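Local coordinates for putative HpcE protein (Mycolicibacterium smegmatis, PDB 6V77) that belongs to the fumarylacetoacetate hydrolase (FAH) family and holds a zinc ion through acidic side chains, its exact role being unassigned, at residues N134-E137 / D138-W141; L183-V186 / D187-P190; R253-A256 / P257-L261. All coordinates share one frame; numbering follows the deposited sequence.

All three contacts are local turns within the FAH-family part of the chain, and each is partly buried. Contact 1 is the most exposed, with four of its six touching residues at the surface, in the loop between strands 118-128 and 144-155. Contact 2 leaves the end of strand 177-185 and is more enclosed. These two meet where W141 packs on V186. Contact 3 lies on the far side of the chain's centre and runs into the start of strand 260-265. Contacts 1 and 2 are each wound by two consecutive backbone bonds spanning three residues. Contact 2 adds a threonine-aspartate bond, whereas contact 3 sets a buried aspartate and two waters around a beta turn.

Contact 1: residues N134-E137 / D138-W141; sequences NIPE and DRAW
The D138 carboxylate and the P136 ring meet at one corner of a tight turn, where OD1 of D138 lies 3.6 Å from CB of P136. The neighbouring ring atom, CG of P136, touches CG of R139 at 3.8 Å. The two side chains lie side by side and point the same way. The guanidinium of R139 leads away from the turn and is poorly ordered, though NH1 forms a salt bridge with E142. The turn belongs to the loop between strands 118-128 and 144-155 of the FAH-family fold.

Two successive backbone bonds, each spanning three residues, wind the chain. R139 N donates to P136 O at 3.1 Å. A140 N donates to E137 O at 3.2 Å, and this bond is nearly straight (168°). D138 holds its CG between its own backbone N and carbonyl carbon (chi1 62°), which keeps the carboxylate beside the proline ring.

The turn packs on helix 218-226. There A140 packs on I222, and OE1 of E137 is hydrogen-bonded to N220. I135 is buried, its CG2 4.2 Å from CA of A140. A water extends the backbone winding by one residue: it donates to E137 O at 2.9 Å and accepts from W141 N at 3.2 Å.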
loop_
_atom_site.group_PDB
_atom_site.type_symbol
_atom_site.label_atom_id
_atom_site.label_comp_id
_atom_site.label_asym_id
_atom_site.label_seq_id
_atom_site.Cartn_x
_atom_site.Cartn_y
_atom_site.Cartn_z
ATOM N N ASN B 134 1.176 -15.344 10.575
ATOM C CA ASN B 134 1.816 -16.046 11.689
ATOM C C ASN B 134 3.019 -16.866 11.222
ATOM O O ASN B 134 3.154 -18.062 11.523
ATOM C CB ASN B 134 0.802 -16.929 12.419
ATOM C CG ASN B 134 -0.434 -16.163 12.801
ATOM O OD1 ASN B 134 -0.373 -15.234 13.622
ATOM N ND2 ASN B 134 -1.550 -16.497 12.175
ATOM N N ILE B 135 3.891 -16.206 10.474
ATOM C CA ILE B 135 5.182 -16.796 10.099
ATOM C C ILE B 135 6.096 -16.792 11.322
ATOM O O ILE B 135 6.289 -15.726 11.949
ATOM C CB ILE B 135 5.805 -16.004 8.947
ATOM C CG1 ILE B 135 4.894 -16.008 7.722
ATOM C CG2 ILE B 135 7.203 -16.521 8.582
ATOM C CD1 ILE B 135 5.318 -14.964 6.673
ATOM N N PRO B 136 6.656 -17.931 11.717
ATOM C CA PRO B 136 7.465 -17.961 12.938
ATOM C C PRO B 136 8.795 -17.283 12.714
ATOM O O PRO B 136 9.391 -17.379 11.637
ATOM C CB PRO B 136 7.638 -19.458 13.226
ATOM C CG PRO B 136 7.383 -20.124 11.923
ATOM C CD PRO B 136 6.377 -19.287 11.202
ATOM N N GLU B 137 9.264 -16.597 13.759
ATOM C CA GLU B 137 10.512 -15.858 13.642
ATOM C C GLU B 137 11.668 -16.782 13.273
ATOM O O GLU B 137 12.522 -16.424 12.450
ATOM C CB GLU B 137 10.783 -15.124 14.959
ATOM C CG GLU B 137 11.908 -14.126 14.901
ATOM C CD GLU B 137 11.976 -13.235 16.136
ATOM O OE1 GLU B 137 10.924 -12.927 16.737
ATOM O OE2 GLU B 137 13.092 -12.830 16.501
ATOM N N ASP B 138 11.694 -17.999 13.833
ATOM C CA ASP B 138 12.869 -18.831 13.592
ATOM C C ASP B 138 12.887 -19.436 12.196
ATOM O O ASP B 138 13.876 -20.077 11.837
ATOM C CB ASP B 138 13.005 -19.920 14.673
ATOM C CG ASP B 138 11.840 -20.906 14.707
ATOM O OD1 ASP B 138 10.905 -20.812 13.895
ATOM O OD2 ASP B 138 11.874 -21.806 15.573
ATOM N N ARG B 139 11.837 -19.240 11.398
ATOM C CA ARG B 139 11.816 -19.675 10.006
ATOM C C ARG B 139 11.773 -18.515 9.021
ATOM O O ARG B 139 11.688 -18.753 7.814
ATOM C CB ARG B 139 10.608 -20.592 9.747
ATOM C CG ARG B 139 10.520 -21.810 10.676
ATOM C CD ARG B 139 11.392 -22.957 10.194
ATOM N NE ARG B 139 10.801 -23.640 9.046
ATOM C CZ ARG B 139 11.383 -24.631 8.376
ATOM N NH1 ARG B 139 12.586 -25.069 8.729
ATOM N NH2 ARG B 139 10.761 -25.184 7.345
ATOM N N ALA B 140 11.828 -17.266 9.489
ATOM C CA ALA B 140 11.402 -16.159 8.631
ATOM C C ALA B 140 12.292 -15.995 7.401
ATOM O O ALA B 140 11.801 -15.635 6.325
ATOM C CB ALA B 140 11.355 -14.854 9.428
ATOM N N TRP B 141 13.605 -16.207 7.536
ATOM C CA TRP B 141 14.465 -15.994 6.369
ATOM C C TRP B 141 14.132 -16.971 5.252
ATOM O O TRP B 141 14.354 -16.665 4.078
ATOM C CB TRP B 141 15.944 -16.124 6.734
ATOM C CG TRP B 141 16.588 -14.858 7.285
ATOM C CD1 TRP B 141 17.050 -14.673 8.559
ATOM C CD2 TRP B 141 16.875 -13.638 6.574
ATOM N NE1 TRP B 141 17.586 -13.408 8.688
ATOM C CE2 TRP B 141 17.496 -12.755 7.488
ATOM C CE3 TRP B 141 16.671 -13.207 5.258
ATOM C CZ2 TRP B 141 17.934 -11.468 7.119
ATOM C CZ3 TRP B 141 17.088 -11.935 4.901
ATOM C CH2 TRP B 141 17.718 -11.079 5.828
HETATM O O HOH W 1 14.721 -16.712 10.529
#

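Contact 2: residues L183-V186 / D187-P190; sequences LVTV and DELP. With EDO (1,2-ethanediol), chain M.
E188 folds back over V184 and T185, near the end of strand 177-185. Its CB rests 3.7 Å from CG1 of V184, and the two side chains cross at about a right angle. CG then passes 3.7 Å from the carbonyl O of T185. A bend at chi2 (-138°) turns the carboxylate toward the N-terminus of the chain. OE1 forms a salt bridge with R2, and OE2 is hydrogen-bonded to the M1 amino group. Each oxygen thus has its own partner at the start of the chain.

The backbone makes a short 3-10 turn here. E188 N donates to T185 O at 3.1 Å, and L189 N donates to V186 O at 3.0 Å. A water joins V186 O to L189 O, donating to each.

A shorter bond ties the side chains of T185 and D187. OG1 of T185 donates to OD1 of D187 at 2.6 Å, on the syn side of the carboxylate and 23° out of its plane. OG1 is also hydrogen-bonded to M1 N, so the threonine links the turn to the chain start. The other aspartate oxygen, OD2, accepts from O1 of a 1,2-ethanediol at 2.7 Å, probably a crystallisation additive.

The turn sits where several elements meet. The side chain of V184 packs on R2 of strand 2-6, L189 and V186 reach strand 144-155, and T185 packs against helix 40-49.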
loop_
_atom_site.group_PDB
_atom_site.type_symbol
_atom_site.label_atom_id
_atom_site.label_comp_id
_atom_site.label_asym_id
_atom_site.label_seq_id
_atom_site.Cartn_x
_atom_site.Cartn_y
_atom_site.Cartn_z
ATOM N N LEU B 183 18.385 -7.939 -6.955
ATOM C CA LEU B 183 17.945 -8.755 -5.839
ATOM C C LEU B 183 19.019 -9.798 -5.600
ATOM O O LEU B 183 19.484 -10.430 -6.556
ATOM C CB LEU B 183 16.609 -9.431 -6.137
ATOM C CG LEU B 183 15.988 -10.180 -4.953
ATOM C CD1 LEU B 183 15.312 -9.217 -4.017
ATOM C CD2 LEU B 183 14.981 -11.211 -5.450
ATOM N N VAL B 184 19.408 -9.981 -4.338
ATOM C CA VAL B 184 20.470 -10.914 -3.962
ATOM C C VAL B 184 19.877 -11.949 -3.018
ATOM O O VAL B 184 19.355 -11.585 -1.957
ATOM C CB VAL B 184 21.650 -10.191 -3.289
ATOM C CG1 VAL B 184 22.792 -11.171 -3.017
ATOM C CG2 VAL B 184 22.128 -9.036 -4.171
ATOM N N THR B 185 19.950 -13.234 -3.384
ATOM C CA THR B 185 19.304 -14.218 -2.527
ATOM C C THR B 185 20.123 -14.434 -1.254
ATOM O O THR B 185 21.309 -14.105 -1.179
ATOM C CB THR B 185 19.091 -15.546 -3.262
ATOM O OG1 THR B 185 20.339 -16.059 -3.739
ATOM C CG2 THR B 185 18.129 -15.371 -4.435
ATOM N N VAL B 186 19.462 -15.010 -0.249
ATOM C CA VAL B 186 19.997 -15.065 1.112
ATOM C C VAL B 186 21.283 -15.905 1.194
ATOM O O VAL B 186 22.189 -15.606 1.985
ATOM C CB VAL B 186 18.867 -15.587 2.025
ATOM C CG1 VAL B 186 19.297 -15.738 3.458
ATOM C CG2 VAL B 186 17.636 -14.651 1.926
ATOM N N ASP B 187 21.410 -16.934 0.352
ATOM C CA ASP B 187 22.568 -17.823 0.403
ATOM C C ASP B 187 23.858 -17.142 -0.029
ATOM O O ASP B 187 24.941 -17.688 0.209
ATOM C CB ASP B 187 22.330 -19.049 -0.479
ATOM C CG ASP B 187 21.934 -18.664 -1.886
ATOM O OD1 ASP B 187 20.947 -17.919 -2.036
ATOM O OD2 ASP B 187 22.620 -19.084 -2.835
ATOM N N GLU B 188 23.771 -15.980 -0.673
ATOM C CA GLU B 188 24.956 -15.208 -1.022
ATOM C C GLU B 188 25.457 -14.337 0.119
ATOM O O GLU B 188 26.493 -13.680 -0.034
ATOM C CB GLU B 188 24.662 -14.312 -2.228
ATOM C CG GLU B 188 24.103 -15.075 -3.406
ATOM C CD GLU B 188 24.699 -14.625 -4.721
ATOM O OE1 GLU B 188 25.524 -13.672 -4.713
ATOM O OE2 GLU B 188 24.339 -15.220 -5.758
ATOM N N LEU B 189 24.744 -14.278 1.217
ATOM C CA LEU B 189 25.141 -13.378 2.296
ATOM C C LEU B 189 25.893 -14.168 3.359
ATOM O O LEU B 189 25.397 -15.213 3.818
ATOM C CB LEU B 189 23.913 -12.698 2.906
ATOM C CG LEU B 189 22.901 -12.096 1.916
ATOM C CD1 LEU B 189 21.623 -11.654 2.611
ATOM C CD2 LEU B 189 23.522 -10.941 1.142
ATOM N N PRO B 190 27.091 -13.745 3.767
ATOM C CA PRO B 190 27.787 -14.485 4.832
ATOM C C PRO B 190 26.934 -14.608 6.079
ATOM O O PRO B 190 26.773 -15.707 6.620
ATOM C CB PRO B 190 29.052 -13.639 5.071
ATOM C CG PRO B 190 29.302 -12.984 3.771
ATOM C CD PRO B 190 27.926 -12.657 3.218
HETATM C C1 EDO M . 22.561 -19.689 -5.881
HETATM O O1 EDO M . 21.392 -19.188 -5.228
HETATM C C2 EDO M . 22.261 -19.963 -7.348
HETATM O O2 EDO M . 22.914 -18.972 -8.146
HETATM O O HOH W 2 23.291 -17.189 4.087
#

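Contact 3: residues R253-A256 / P257-L261; sequences RFLA and PGDEL
A type II beta turn from A256 to D259 leads into strand 260-265, with P257 and G258 at its two central positions. The backbone bond that closes it runs from D259 N to A256 O at 3.0 Å. G258 has a positive phi (89°), at which a CB would press on the carbonyl O of the residue before it. At the entry, CB of A256 lies close to CD of P257, at 3.5 Å, across the peptide link.

D259 folds back to bond the same residue a second time. With CG beside its own backbone N (chi1 -79°), it brings OD2 to within 2.7 Å of A256 N, which donates to it. The N-H comes from above the carboxylate plane, 57° out of it. A256 is therefore held at both its N-H and its carbonyl. The L255 side chain crosses that of D259 at a slant, with CD2 of L255 4.1 Å from CB of D259.

Two waters connect this buried carboxylate to R253. One donates to OD2 and to F254 O, and accepts from NE of R253. The other donates to OD1 at 3.0 Å and accepts in the guanidinium plane from NH2 of R253. R253 NH2 and D259 OD2 are 5.0 Å apart, so any attraction between the opposite charges is probably modest, and the waters bridge the gap. OD1 gains a further bond from ND2 of N202.

The turn leads into the central strand of the five-stranded sheet, between strands 269-277 and 196-201. L255 is buried among strands 118-128, 196-201 and 269-277, while the backbone of G258 and D259 is hydrogen-bonded to F275 on strand 269-277.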
loop_
_atom_site.group_PDB
_atom_site.type_symbol
_atom_site.label_atom_id
_atom_site.label_comp_id
_atom_site.label_asym_id
_atom_site.label_seq_id
_atom_site.Cartn_x
_atom_site.Cartn_y
_atom_site.Cartn_z
ATOM N N ARG B 253 20.593 19.337 7.950
ATOM C CA ARG B 253 21.058 19.423 6.573
ATOM C C ARG B 253 20.128 18.606 5.697
ATOM O O ARG B 253 19.785 17.482 6.056
ATOM C CB ARG B 253 22.484 18.889 6.436
ATOM C CG ARG B 253 23.000 18.864 5.013
ATOM C CD ARG B 253 24.218 17.958 4.891
ATOM N NE ARG B 253 24.848 18.093 3.584
ATOM C CZ ARG B 253 25.993 17.516 3.238
ATOM N NH1 ARG B 253 26.645 16.745 4.102
ATOM N NH2 ARG B 253 26.485 17.711 2.023
ATOM N N PHE B 254 19.722 19.148 4.555
ATOM C CA PHE B 254 18.874 18.376 3.656
ATOM C C PHE B 254 19.468 18.385 2.258
ATOM O O PHE B 254 20.396 19.149 1.946
ATOM C CB PHE B 254 17.437 18.916 3.686
ATOM C CG PHE B 254 16.831 18.849 5.048
ATOM C CD1 PHE B 254 16.481 17.621 5.593
ATOM C CD2 PHE B 254 16.685 19.984 5.821
ATOM C CE1 PHE B 254 15.952 17.529 6.872
ATOM C CE2 PHE B 254 16.147 19.901 7.105
ATOM C CZ PHE B 254 15.779 18.662 7.622
ATOM N N LEU B 255 18.945 17.505 1.413
ATOM C CA LEU B 255 19.454 17.412 0.051
ATOM C C LEU B 255 19.211 18.724 -0.693
ATOM O O LEU B 255 18.177 19.384 -0.523
ATOM C CB LEU B 255 18.800 16.231 -0.669
ATOM C CG LEU B 255 19.280 14.900 -0.089
ATOM C CD1 LEU B 255 18.244 13.785 -0.400
ATOM C CD2 LEU B 255 20.667 14.555 -0.620
ATOM N N ALA B 256 20.201 19.141 -1.466
ATOM C CA ALA B 256 20.133 20.395 -2.193
ATOM C C ALA B 256 20.306 20.113 -3.676
ATOM O O ALA B 256 20.842 19.068 -4.048
ATOM C CB ALA B 256 21.214 21.372 -1.705
ATOM N N PRO B 257 19.859 21.016 -4.556
ATOM C CA PRO B 257 20.048 20.775 -5.987
ATOM C C PRO B 257 21.516 20.531 -6.290
ATOM O O PRO B 257 22.398 21.223 -5.775
ATOM C CB PRO B 257 19.545 22.068 -6.639
ATOM C CG PRO B 257 18.627 22.643 -5.670
ATOM C CD PRO B 257 19.115 22.260 -4.304
ATOM N N GLY B 258 21.772 19.528 -7.116
ATOM C CA GLY B 258 23.121 19.167 -7.474
ATOM C C GLY B 258 23.778 18.158 -6.561
ATOM O O GLY B 258 24.810 17.596 -6.943
ATOM N N ASP B 259 23.221 17.907 -5.371
ATOM C CA ASP B 259 23.794 16.893 -4.489
ATOM C C ASP B 259 23.743 15.525 -5.152
ATOM O O ASP B 259 22.780 15.188 -5.842
ATOM C CB ASP B 259 23.038 16.822 -3.157
ATOM C CG ASP B 259 23.419 17.918 -2.201
ATOM O OD1 ASP B 259 24.407 18.625 -2.475
ATOM O OD2 ASP B 259 22.719 18.075 -1.176
ATOM N N GLU B 260 24.791 14.736 -4.932
ATOM C CA GLU B 260 24.865 13.358 -5.399
ATOM C C GLU B 260 24.909 12.446 -4.186
ATOM O O GLU B 260 25.784 12.591 -3.325
ATOM C CB GLU B 260 26.096 13.133 -6.278
ATOM C CG GLU B 260 25.923 13.622 -7.692
ATOM C CD GLU B 260 27.040 13.154 -8.585
ATOM O OE1 GLU B 260 26.862 12.130 -9.277
ATOM O OE2 GLU B 260 28.104 13.804 -8.569
ATOM N N LEU B 261 23.979 11.501 -4.132
ATOM C CA LEU B 261 23.795 10.639 -2.977
ATOM C C LEU B 261 24.111 9.221 -3.422
ATOM O O LEU B 261 23.379 8.647 -4.238
ATOM C CB LEU B 261 22.366 10.738 -2.450
ATOM C CG LEU B 261 21.950 9.788 -1.323
ATOM C CD1 LEU B 261 22.640 10.185 -0.035
ATOM C CD2 LEU B 261 20.430 9.817 -1.160
HETATM O O HOH W 3 22.973 19.031 1.427
HETATM O O HOH W 4 25.431 19.638 0.171
#